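PDB 4Z0V: 2',5'-phosphodiesterase 12 from Homo sapiens, which belongs to the endonuclease/exonuclease/phosphatase family, with a DNase I-like domain that binds magnesium and an N-terminal domain of the E-set clan. Local coordinates for residues I178-D184 with H210-F216; I126-N132 with I323-D327; F41-K45 with T57-E63; A52-W56 with L75-L79. One frame throughout, in Å; residues are numbered along the deposited sequence.

Contact 1 of 4, residues I178-D184 with H210-F216; sequences ICLQEVD and HEGLATF. With MG (magnesium ion), chain B.
A G1 beta bulge, in which Glu182 and Val183 both face Gly212, interrupts the antiparallel pairing of 178-184 with 210-216 beside the magnesium site of the DNase I-like domain. Ahead of the bulge Ile178 with Phe216 and Leu180 with Ala214 are hydrogen-bonded pairs; the bond from Leu180 N to Ala214 O, 2.8 Å long, is nearly straight (171°). Past it Val183 N donates to Gly212 O at 2.9 Å, and Gly212 N donates back to Val183 O. The register slips by one residue, and the extra residue, Glu182, is turned away from strand 211-216. Its CG lies beside the backbone N (chi1 -74°) and the chain then runs extended, bringing OE2 to 2.0 Å from the magnesium ion. Five waters complete the coordination, and one of them also donates to Glu182 OE1 at 2.7 Å. Ala135 N also bonds to OE1, which should limit rotation of the carboxylate. Glu211 places CG between its backbone N and carbonyl carbon (chi1 53°) and bends again at chi2, folding its carboxylate back over the bulge: OE1 lies 3.3 Å from Glu182 CA, and a water links it to Glu182 N. Tyr138 OH bonds to its OE2. On the opposite sheet face, against helix 185-198, Val183 CG2 rests on Ala214 CB at 4.0 Å. The metal is thus held by a single protein oxygen, while Glu211, linked by water to Glu182 N, is placed to steady the backbone that presents this ligand.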
# COMPACT_ATOMS: atom_id res chain seq x y z
N ILE A 178 0.37 -0.73 6.69
CA ILE A 178 0.77 -0.69 5.28
C ILE A 178 -0.29 0.05 4.51
O ILE A 178 -1.45 -0.37 4.50
CB ILE A 178 0.99 -2.09 4.66
CG1 ILE A 178 2.09 -2.88 5.44
CG2 ILE A 178 1.40 -1.92 3.20
CD1 ILE A 178 2.20 -4.37 4.94
N CYS A 179 0.10 1.20 3.94
CA CYS A 179 -0.83 2.01 3.16
C CYS A 179 -0.44 1.93 1.71
O CYS A 179 0.68 2.28 1.35
CB CYS A 179 -0.86 3.46 3.65
SG CYS A 179 -1.60 3.66 5.29
N LEU A 180 -1.37 1.50 0.88
CA LEU A 180 -1.10 1.29 -0.52
C LEU A 180 -2.00 2.11 -1.41
O LEU A 180 -3.17 2.31 -1.08
CB LEU A 180 -1.32 -0.20 -0.85
CG LEU A 180 -0.55 -1.24 -0.03
CD1 LEU A 180 -0.92 -2.65 -0.49
CD2 LEU A 180 0.97 -1.05 -0.20
N GLN A 181 -1.48 2.49 -2.58
CA GLN A 181 -2.24 3.20 -3.60
C GLN A 181 -2.16 2.42 -4.89
O GLN A 181 -1.27 1.57 -5.05
CB GLN A 181 -1.75 4.64 -3.81
CG GLN A 181 -1.64 5.46 -2.50
CD GLN A 181 -0.34 5.19 -1.77
OE1 GLN A 181 0.70 4.98 -2.38
NE2 GLN A 181 -0.38 5.19 -0.45
N GLU A 182 -3.13 2.65 -5.78
CA GLU A 182 -3.23 1.98 -7.09
C GLU A 182 -3.38 0.47 -6.92
O GLU A 182 -2.72 -0.34 -7.61
CB GLU A 182 -2.06 2.36 -8.02
CG GLU A 182 -2.21 3.78 -8.56
CD GLU A 182 -1.36 4.04 -9.79
OE1 GLU A 182 -1.20 3.12 -10.61
OE2 GLU A 182 -0.85 5.17 -9.93
N VAL A 183 -4.27 0.10 -6.01
CA VAL A 183 -4.59 -1.30 -5.75
C VAL A 183 -5.79 -1.67 -6.61
O VAL A 183 -6.89 -1.16 -6.37
CB VAL A 183 -4.89 -1.53 -4.24
CG1 VAL A 183 -5.28 -3.01 -3.97
CG2 VAL A 183 -3.72 -1.11 -3.35
N ASP A 184 -5.63 -2.63 -7.50
CA ASP A 184 -6.78 -3.10 -8.29
C ASP A 184 -7.68 -3.95 -7.42
O ASP A 184 -7.20 -4.57 -6.46
CB ASP A 184 -6.32 -3.93 -9.51
CG ASP A 184 -5.36 -3.24 -10.44
OD1 ASP A 184 -4.12 -3.47 -10.31
OD2 ASP A 184 -5.84 -2.57 -11.38
N HIS A 210 -11.57 1.46 -10.99
CA HIS A 210 -11.01 0.13 -11.17
C HIS A 210 -9.87 -0.13 -10.18
O HIS A 210 -9.39 -1.24 -10.08
CB HIS A 210 -10.51 -0.03 -12.62
CG HIS A 210 -11.62 -0.01 -13.61
ND1 HIS A 210 -12.79 -0.74 -13.39
CD2 HIS A 210 -11.70 0.61 -14.81
CE1 HIS A 210 -13.55 -0.52 -14.46
NE2 HIS A 210 -12.95 0.30 -15.33
N GLU A 211 -9.47 0.90 -9.43
CA GLU A 211 -8.39 0.76 -8.46
C GLU A 211 -8.59 1.75 -7.35
O GLU A 211 -9.31 2.74 -7.52
CB GLU A 211 -6.98 0.91 -9.12
CG GLU A 211 -6.72 2.16 -9.95
CD GLU A 211 -6.45 3.44 -9.17
OE1 GLU A 211 -6.06 3.34 -7.99
OE2 GLU A 211 -6.53 4.53 -9.77
N GLY A 212 -7.90 1.53 -6.25
CA GLY A 212 -8.00 2.46 -5.13
C GLY A 212 -6.96 2.25 -4.07
O GLY A 212 -5.80 1.89 -4.33
N LEU A 213 -7.41 2.49 -2.86
CA LEU A 213 -6.55 2.51 -1.71
C LEU A 213 -6.77 1.31 -0.82
O LEU A 213 -7.91 0.89 -0.64
CB LEU A 213 -6.87 3.76 -0.88
CG LEU A 213 -6.85 5.15 -1.58
CD1 LEU A 213 -7.30 6.21 -0.56
CD2 LEU A 213 -5.44 5.48 -2.09
N ALA A 214 -5.68 0.83 -0.19
CA ALA A 214 -5.81 -0.21 0.84
C ALA A 214 -4.96 0.14 2.06
O ALA A 214 -3.88 0.73 1.92
CB ALA A 214 -5.41 -1.57 0.30
N THR A 215 -5.44 -0.25 3.25
CA THR A 215 -4.67 -0.10 4.50
C THR A 215 -4.69 -1.45 5.17
O THR A 215 -5.76 -2.02 5.35
CB THR A 215 -5.22 1.04 5.40
OG1 THR A 215 -5.10 2.30 4.73
CG2 THR A 215 -4.47 1.16 6.75
N PHE A 216 -3.53 -1.97 5.52
CA PHE A 216 -3.37 -3.24 6.24
C PHE A 216 -2.77 -2.97 7.60
O PHE A 216 -1.96 -2.06 7.72
CB PHE A 216 -2.49 -4.22 5.46
CG PHE A 216 -3.20 -4.83 4.27
CD1 PHE A 216 -3.20 -4.19 3.03
CD2 PHE A 216 -3.81 -6.08 4.38
CE1 PHE A 216 -3.85 -4.76 1.93
CE2 PHE A 216 -4.47 -6.65 3.28
CZ PHE A 216 -4.49 -5.98 2.07
MG MG B . 0.63 5.70 -11.18
O HOH W 1 -5.02 4.91 -6.06
O HOH W 2 -0.17 4.47 -12.69
O HOH W 3 -8.29 -3.36 -12.22
O HOH W 4 -0.60 7.18 -12.08
O HOH W 5 1.41 7.18 -10.05
O HOH W 6 2.19 6.17 -12.57
O HOH W 7 1.87 4.23 -10.30

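Contact 2 of 4, residues I126-N132 with I323-D327; sequences IRTVSYN and IFCGD
Asn132 ND2 serves two carboxylates, donating to Asp327 OD2 across the contact at 2.8 Å and to Glu182 OE2, the protein ligand of the magnesium ion. Asp327 receives it on the anti lone pair of OD2, and the amide and carboxylate planes stand 58° apart. Both groups reach this meeting point because each CG is anti to its backbone N (chi1 173° in Asn132, 175° in Asp327). The remaining polar atoms are occupied too: Asn132 OD1 accepts from Leu134 N and Asp327 OD1 from Asn329 N, which should restrain rotation of both flat groups. The Asn132 side chain comes within about 4 Å of the metal, consistent with Asn132 orienting the metal ligand Glu182 and Asp327 orienting Asn132.

Farther back, Ser130 OG accepts a weak bond from Gly326 N at 3.3 Å and lies 3.6 Å from Cys325 CB. Cys325 SG settles against the methyl CG2 of Thr128 at 3.8 Å, and the same methyl touches Ile323 CG2 at 4.0 Å. Ile126 CD1 closes the row against Ile323 CD1 at 4.3 Å. Strands 125-132 and 322-327, nearly parallel here, belong to the two facing sheets of the beta sandwich and meet through side chains. Ile394 of strand 387-397 and Leu437 of strand 433-439 pack beside them, while His287 of strand 280-287 touches both Asn132 and Asp327.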
# COMPACT_ATOMS: atom_id res chain seq x y z
N ILE A 126 6.00 1.25 15.53
CA ILE A 126 5.04 1.07 14.46
C ILE A 126 5.82 1.09 13.17
O ILE A 126 6.22 2.18 12.73
CB ILE A 126 3.88 2.11 14.43
CG1 ILE A 126 3.22 2.33 15.82
CG2 ILE A 126 2.84 1.74 13.32
CD1 ILE A 126 2.28 3.62 15.83
N ARG A 127 6.05 -0.07 12.56
CA ARG A 127 6.70 -0.08 11.25
C ARG A 127 5.62 0.29 10.21
O ARG A 127 4.64 -0.44 10.04
CB ARG A 127 7.34 -1.43 10.93
CG ARG A 127 8.00 -1.42 9.55
CD ARG A 127 8.91 -2.60 9.34
NE ARG A 127 10.11 -2.47 10.18
CZ ARG A 127 10.76 -3.48 10.74
NH1 ARG A 127 10.36 -4.74 10.54
NH2 ARG A 127 11.82 -3.25 11.50
N THR A 128 5.86 1.36 9.46
CA THR A 128 4.85 1.91 8.55
C THR A 128 5.38 1.93 7.13
O THR A 128 6.56 2.21 6.90
CB THR A 128 4.48 3.34 9.03
OG1 THR A 128 4.06 3.26 10.39
CG2 THR A 128 3.35 3.96 8.22
N VAL A 129 4.51 1.50 6.18
CA VAL A 129 4.87 1.44 4.75
C VAL A 129 3.89 2.31 3.98
O VAL A 129 2.69 2.27 4.27
CB VAL A 129 4.79 -0.03 4.23
CG1 VAL A 129 5.02 -0.10 2.71
CG2 VAL A 129 5.78 -0.95 4.98
N SER A 130 4.36 3.02 2.96
CA SER A 130 3.47 3.72 2.00
C SER A 130 3.97 3.36 0.63
O SER A 130 5.17 3.53 0.35
CB SER A 130 3.42 5.23 2.21
OG SER A 130 2.49 5.80 1.30
N TYR A 131 3.07 2.83 -0.23
CA TYR A 131 3.56 2.35 -1.53
C TYR A 131 2.51 2.41 -2.61
O TYR A 131 1.44 1.83 -2.44
CB TYR A 131 3.97 0.87 -1.31
CG TYR A 131 4.77 0.15 -2.38
CD1 TYR A 131 5.43 0.85 -3.39
CD2 TYR A 131 4.99 -1.23 -2.29
CE1 TYR A 131 6.27 0.19 -4.29
CE2 TYR A 131 5.82 -1.90 -3.19
CZ TYR A 131 6.48 -1.18 -4.18
OH TYR A 131 7.33 -1.84 -5.04
N ASN A 132 2.82 3.08 -3.74
CA ASN A 132 1.93 3.11 -4.90
C ASN A 132 2.42 1.91 -5.72
O ASN A 132 3.56 1.92 -6.19
CB ASN A 132 2.01 4.46 -5.64
CG ASN A 132 1.23 4.47 -6.95
OD1 ASN A 132 1.19 3.46 -7.67
ND2 ASN A 132 0.62 5.62 -7.30
N ILE A 323 -1.23 9.34 11.47
CA ILE A 323 -0.25 8.92 10.47
C ILE A 323 -0.96 9.19 9.17
O ILE A 323 -2.09 8.74 9.01
CB ILE A 323 0.25 7.45 10.57
CG1 ILE A 323 1.05 7.21 11.86
CG2 ILE A 323 1.10 7.08 9.33
CD1 ILE A 323 1.22 5.73 12.18
N PHE A 324 -0.34 9.94 8.26
CA PHE A 324 -0.98 10.23 6.97
C PHE A 324 -0.02 9.84 5.84
O PHE A 324 0.96 10.53 5.55
CB PHE A 324 -1.39 11.72 6.89
CG PHE A 324 -2.25 12.18 5.74
CD1 PHE A 324 -2.69 11.29 4.76
CD2 PHE A 324 -2.64 13.51 5.64
CE1 PHE A 324 -3.52 11.72 3.71
CE2 PHE A 324 -3.47 13.94 4.59
CZ PHE A 324 -3.89 13.04 3.63
N CYS A 325 -0.31 8.69 5.23
CA CYS A 325 0.45 8.14 4.11
C CYS A 325 -0.16 8.56 2.81
O CYS A 325 -1.36 8.81 2.75
CB CYS A 325 0.46 6.61 4.20
SG CYS A 325 1.33 5.94 5.63
N GLY A 326 0.59 8.45 1.74
CA GLY A 326 -0.04 8.66 0.44
C GLY A 326 0.88 8.96 -0.70
O GLY A 326 2.08 9.18 -0.52
N ASP A 327 0.32 8.86 -1.90
CA ASP A 327 0.99 9.35 -3.10
C ASP A 327 0.36 10.72 -3.28
O ASP A 327 -0.80 10.83 -3.67
CB ASP A 327 0.78 8.41 -4.27
CG ASP A 327 1.36 8.95 -5.56
OD1 ASP A 327 1.77 10.14 -5.59
OD2 ASP A 327 1.37 8.19 -6.55

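Contact 3 of 4, residues F41-K45 with T57-E63; sequences FRWYK and TETDVEE
Arg42 and the glutamates Glu58 and Glu62 form a salt-bridge network built on stacking. The guanidinium lies between them: Glu62 CG sits over the centre of one face, 3.3 Å from Arg42 CZ, and the carboxylate of Glu58 stacks on the opposite face, offset toward its rim, its plane only 13° from that of the guanidinium. Glu62 OE1 is 3.2 Å from Arg42 NH1 and Glu58 OE2 a long 3.7 Å from Arg42 NH2, both well out of the guanidinium plane, so charge alone draws them in. The directed bond goes to the backbone instead, from Arg42 NH2 to Thr59 O at 2.8 Å. Bends at chi2 (64°) and chi3 (76°) curl the arginine back to this position.

Backbone bonds join strand 40-46 to its hairpin partner 56-58, an outer strand of the N-terminal domain's four-stranded antiparallel sheet, and to the residues that follow it. Lys45 and Thr57 make a hydrogen-bonded pair, and Trp43 N donates to Val61 O. Trp43 O accepts twice, from Thr59 N and from Thr59 OG1 at 2.8 Å, the hydroxyl coming from above the carbonyl plane. The same OG1 accepts from Val61 N in an ST turn, which ties Thr59 to Val61.

The remaining contacts are made by aromatic residues. Trp43 CD1 meets Val61 CG1 at 3.9 Å, and its indole NE1 makes weak bonds to Glu63 O, near the ring plane, and to Arg64 O. Tyr44 CD2 lies 3.6 Å from Glu58 CA.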
# COMPACT_ATOMS: atom_id res chain seq x y z
N PHE A 41 -1.89 -27.62 7.78
CA PHE A 41 -1.31 -27.39 6.45
C PHE A 41 -0.14 -28.30 6.25
O PHE A 41 0.65 -28.53 7.17
CB PHE A 41 -0.83 -25.93 6.31
CG PHE A 41 -1.91 -24.91 6.52
CD1 PHE A 41 -2.82 -24.63 5.51
CD2 PHE A 41 -2.02 -24.23 7.72
CE1 PHE A 41 -3.86 -23.70 5.72
CE2 PHE A 41 -3.06 -23.29 7.92
CZ PHE A 41 -3.96 -23.04 6.92
N ARG A 42 0.01 -28.79 5.04
CA ARG A 42 1.20 -29.58 4.71
C ARG A 42 1.50 -29.37 3.25
O ARG A 42 0.61 -29.50 2.43
CB ARG A 42 1.01 -31.08 5.04
CG ARG A 42 2.22 -31.95 4.64
CD ARG A 42 3.49 -31.61 5.43
NE ARG A 42 3.44 -32.15 6.79
CZ ARG A 42 4.50 -32.27 7.58
NH1 ARG A 42 4.37 -32.76 8.81
NH2 ARG A 42 5.70 -31.89 7.16
N TRP A 43 2.74 -29.05 2.93
CA TRP A 43 3.13 -28.83 1.55
C TRP A 43 3.90 -30.02 1.03
O TRP A 43 4.77 -30.56 1.72
CB TRP A 43 3.99 -27.57 1.44
CG TRP A 43 3.18 -26.31 1.53
CD1 TRP A 43 2.93 -25.56 2.65
CD2 TRP A 43 2.61 -25.60 0.43
NE1 TRP A 43 2.20 -24.44 2.31
CE2 TRP A 43 2.01 -24.43 0.95
CE3 TRP A 43 2.59 -25.82 -0.96
CZ2 TRP A 43 1.35 -23.51 0.13
CZ3 TRP A 43 1.92 -24.92 -1.76
CH2 TRP A 43 1.33 -23.77 -1.22
N TYR A 44 3.64 -30.36 -0.24
CA TYR A 44 4.33 -31.41 -0.98
C TYR A 44 4.93 -30.88 -2.25
O TYR A 44 4.47 -29.88 -2.80
CB TYR A 44 3.38 -32.54 -1.38
CG TYR A 44 2.66 -33.17 -0.23
CD1 TYR A 44 1.52 -32.58 0.31
CD2 TYR A 44 3.07 -34.41 0.27
CE1 TYR A 44 0.83 -33.18 1.37
CE2 TYR A 44 2.38 -35.02 1.31
CZ TYR A 44 1.26 -34.40 1.86
OH TYR A 44 0.57 -34.98 2.90
N LYS A 45 5.95 -31.58 -2.73
CA LYS A 45 6.55 -31.26 -4.02
C LYS A 45 6.58 -32.55 -4.83
O LYS A 45 6.60 -33.64 -4.27
CB LYS A 45 7.95 -30.64 -3.87
CG LYS A 45 8.98 -31.62 -3.30
CD LYS A 45 10.28 -30.97 -2.81
CE LYS A 45 11.18 -32.02 -2.17
NZ LYS A 45 12.59 -31.56 -2.03
N THR A 57 6.29 -35.81 -2.62
CA THR A 57 7.24 -35.89 -1.51
C THR A 57 6.87 -34.84 -0.50
O THR A 57 6.76 -33.66 -0.84
CB THR A 57 8.68 -35.71 -2.01
OG1 THR A 57 8.97 -36.76 -2.93
CG2 THR A 57 9.70 -35.74 -0.87
N GLU A 58 6.65 -35.28 0.74
CA GLU A 58 6.29 -34.35 1.80
C GLU A 58 7.43 -33.41 2.09
O GLU A 58 8.58 -33.84 2.18
CB GLU A 58 5.94 -35.18 3.03
CG GLU A 58 5.24 -34.43 4.13
CD GLU A 58 5.29 -35.22 5.42
OE1 GLU A 58 4.24 -35.81 5.76
OE2 GLU A 58 6.37 -35.31 6.04
N THR A 59 7.14 -32.12 2.24
CA THR A 59 8.18 -31.18 2.65
C THR A 59 8.07 -31.08 4.16
O THR A 59 7.05 -31.51 4.73
CB THR A 59 8.03 -29.80 1.97
OG1 THR A 59 6.97 -29.13 2.65
CG2 THR A 59 7.76 -29.89 0.47
N ASP A 60 9.03 -30.43 4.82
CA ASP A 60 8.90 -30.24 6.26
C ASP A 60 8.09 -28.96 6.57
O ASP A 60 8.04 -28.54 7.72
CB ASP A 60 10.29 -30.20 6.98
CG ASP A 60 11.33 -29.23 6.46
OD1 ASP A 60 10.94 -28.18 5.89
OD2 ASP A 60 12.54 -29.49 6.65
N VAL A 61 7.38 -28.40 5.58
CA VAL A 61 6.67 -27.15 5.81
C VAL A 61 5.20 -27.45 6.16
O VAL A 61 4.44 -27.96 5.32
CB VAL A 61 6.85 -26.19 4.60
CG1 VAL A 61 6.12 -24.87 4.83
CG2 VAL A 61 8.34 -25.94 4.31
N GLU A 62 4.83 -27.10 7.40
CA GLU A 62 3.48 -27.29 7.96
C GLU A 62 2.77 -25.97 8.16
O GLU A 62 1.83 -25.88 8.95
CB GLU A 62 3.55 -28.02 9.32
CG GLU A 62 4.17 -29.40 9.24
CD GLU A 62 4.29 -30.07 10.59
OE1 GLU A 62 5.39 -30.57 10.92
OE2 GLU A 62 3.29 -30.06 11.35
N GLU A 63 3.20 -24.95 7.44
CA GLU A 63 2.69 -23.59 7.49
C GLU A 63 1.84 -23.30 6.28
O GLU A 63 1.97 -23.97 5.25
CB GLU A 63 3.85 -22.58 7.54
CG GLU A 63 5.02 -22.95 8.43
CD GLU A 63 5.06 -22.20 9.74
OE1 GLU A 63 4.54 -22.74 10.75
OE2 GLU A 63 5.61 -21.08 9.76
O HOH W 8 -0.11 -27.14 10.14

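Contact 4 of 4, residues A52-W56 with L75-L79; sequences AGSSW and LRLKL. Unlike the reference sequence in segment 52-56: Gly53 (reference Ser).
Lys78 lies over one face of the Trp56 indole, crossing it at about a right angle. The lysine leaves its backbone with CG anti to N (chi1 179°) and stays extended until chi3 (88°) bends it, which brings CB, CD and CE over the ring system. Its CB makes a CH-pi contact 3.7 Å from the centroid of the six-membered ring, almost on the normal, while CD passes 3.9 Å from Trp56 CE2. At the far end NZ stands over the five-membered ring, 4.0 Å from its centroid, in a cation-pi interaction. Glu94 forms a salt bridge with the same ammonium, and Lys78 also makes a cation-pi contact with Tyr44.

In the antiparallel sheet of the N-terminal domain, strand 40-46 runs between strands 56-58 and 77-82, and Trp56 spans it, touching Tyr44 and Glu46 on the way. With CG beside its backbone N, the tryptophan directs the benzo edge at segment 75-79, where CZ3 meets Arg76 O at 3.6 Å near the ring plane.

Arg76 likewise sets CG beside N, but turns at chi3 (-71°), swinging its guanidinium back so that one face looks onto Trp56 CH2, 4.2 Å from NH2. The edge lies against the loop, with NH1 3.3 Å from Ala52 C and close to the donor Gly53 N without a bond between them. Glu46 accepts from the backbone N of both Gly53 and Arg76, and a salt bridge to Glu96 holds Arg76 NH2.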
# COMPACT_ATOMS: atom_id res chain seq x y z
N ALA A 52 4.07 -35.89 -13.56
CA ALA A 52 2.66 -35.57 -13.87
C ALA A 52 1.76 -35.70 -12.63
O ALA A 52 0.57 -36.01 -12.74
CB ALA A 52 2.13 -36.44 -15.02
N GLY A 53 2.35 -35.44 -11.45
CA GLY A 53 1.69 -35.51 -10.15
C GLY A 53 1.29 -36.91 -9.73
O GLY A 53 0.32 -37.07 -8.99
N SER A 54 2.03 -37.93 -10.19
CA SER A 54 1.77 -39.33 -9.85
C SER A 54 2.26 -39.67 -8.44
O SER A 54 1.64 -40.49 -7.76
CB SER A 54 2.42 -40.26 -10.86
OG SER A 54 3.83 -40.07 -10.93
N SER A 55 3.40 -39.06 -8.01
CA SER A 55 4.06 -39.28 -6.71
C SER A 55 4.44 -37.93 -6.08
O SER A 55 4.93 -37.05 -6.80
CB SER A 55 5.29 -40.15 -6.89
OG SER A 55 5.87 -40.52 -5.65
N TRP A 56 4.22 -37.77 -4.76
CA TRP A 56 4.46 -36.51 -4.03
C TRP A 56 5.37 -36.74 -2.84
O TRP A 56 5.25 -37.75 -2.16
CB TRP A 56 3.12 -35.91 -3.56
CG TRP A 56 2.22 -35.48 -4.67
CD1 TRP A 56 1.19 -36.19 -5.21
CD2 TRP A 56 2.31 -34.26 -5.42
NE1 TRP A 56 0.61 -35.47 -6.23
CE2 TRP A 56 1.30 -34.30 -6.40
CE3 TRP A 56 3.14 -33.13 -5.34
CZ2 TRP A 56 1.11 -33.25 -7.32
CZ3 TRP A 56 2.98 -32.11 -6.27
CH2 TRP A 56 1.96 -32.17 -7.23
N LEU A 75 9.55 -28.50 -10.49
CA LEU A 75 8.57 -29.34 -9.78
C LEU A 75 7.25 -28.59 -9.57
O LEU A 75 7.25 -27.38 -9.32
CB LEU A 75 9.10 -29.76 -8.39
CG LEU A 75 10.47 -30.46 -8.30
CD1 LEU A 75 10.83 -30.72 -6.81
CD2 LEU A 75 10.45 -31.82 -9.02
N ARG A 76 6.13 -29.33 -9.57
CA ARG A 76 4.84 -28.78 -9.17
C ARG A 76 4.77 -28.93 -7.64
O ARG A 76 5.51 -29.73 -7.06
CB ARG A 76 3.68 -29.52 -9.84
CG ARG A 76 3.69 -29.24 -11.36
CD ARG A 76 2.36 -29.44 -12.05
NE ARG A 76 1.99 -30.86 -12.14
CZ ARG A 76 0.97 -31.42 -11.50
NH1 ARG A 76 0.71 -32.71 -11.65
NH2 ARG A 76 0.19 -30.69 -10.71
N LEU A 77 3.87 -28.19 -7.01
CA LEU A 77 3.69 -28.25 -5.56
C LEU A 77 2.27 -28.64 -5.27
O LEU A 77 1.39 -28.47 -6.11
CB LEU A 77 3.99 -26.85 -4.94
CG LEU A 77 5.36 -26.23 -5.25
CD1 LEU A 77 5.42 -24.78 -4.66
CD2 LEU A 77 6.50 -27.09 -4.66
N LYS A 78 2.02 -29.15 -4.07
CA LYS A 78 0.66 -29.48 -3.69
C LYS A 78 0.47 -29.06 -2.24
O LYS A 78 1.35 -29.29 -1.42
CB LYS A 78 0.44 -31.01 -3.85
CG LYS A 78 -0.98 -31.46 -3.43
CD LYS A 78 -1.27 -32.90 -3.80
CE LYS A 78 -0.85 -33.87 -2.73
NZ LYS A 78 -1.49 -35.19 -2.94
N LEU A 79 -0.68 -28.45 -1.94
CA LEU A 79 -1.00 -28.08 -0.56
C LEU A 79 -2.15 -28.94 -0.08
O LEU A 79 -3.17 -29.04 -0.77
CB LEU A 79 -1.39 -26.58 -0.43
CG LEU A 79 -2.00 -26.13 0.94
CD1 LEU A 79 -0.98 -26.24 2.08
CD2 LEU A 79 -2.56 -24.69 0.85

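The four contacts fall into two pairs, one in each domain. Contacts 3 and 4 come first; their segments alternate along the chain, and both reach the sheet of the N-terminal domain. Their centres are 11 Å apart, and Tyr44 N probably bonds to Lys78 O. Contacts 1 and 2 lie in the DNase I-like domain, also 11 Å apart, contact 1 nested within the loop that contact 2 closes. Strands 177-184 and 125-132 are neighbours there; contact 1 is an in-sheet pairing and contact 2 sheet-to-sheet packing, with Glu182 and Asn132 lying at the magnesium ion. Contact 3 is centred 32 Å from contact 1, nearest atoms about 17 Å apart, so the N-terminal pair lies well away from the metal site.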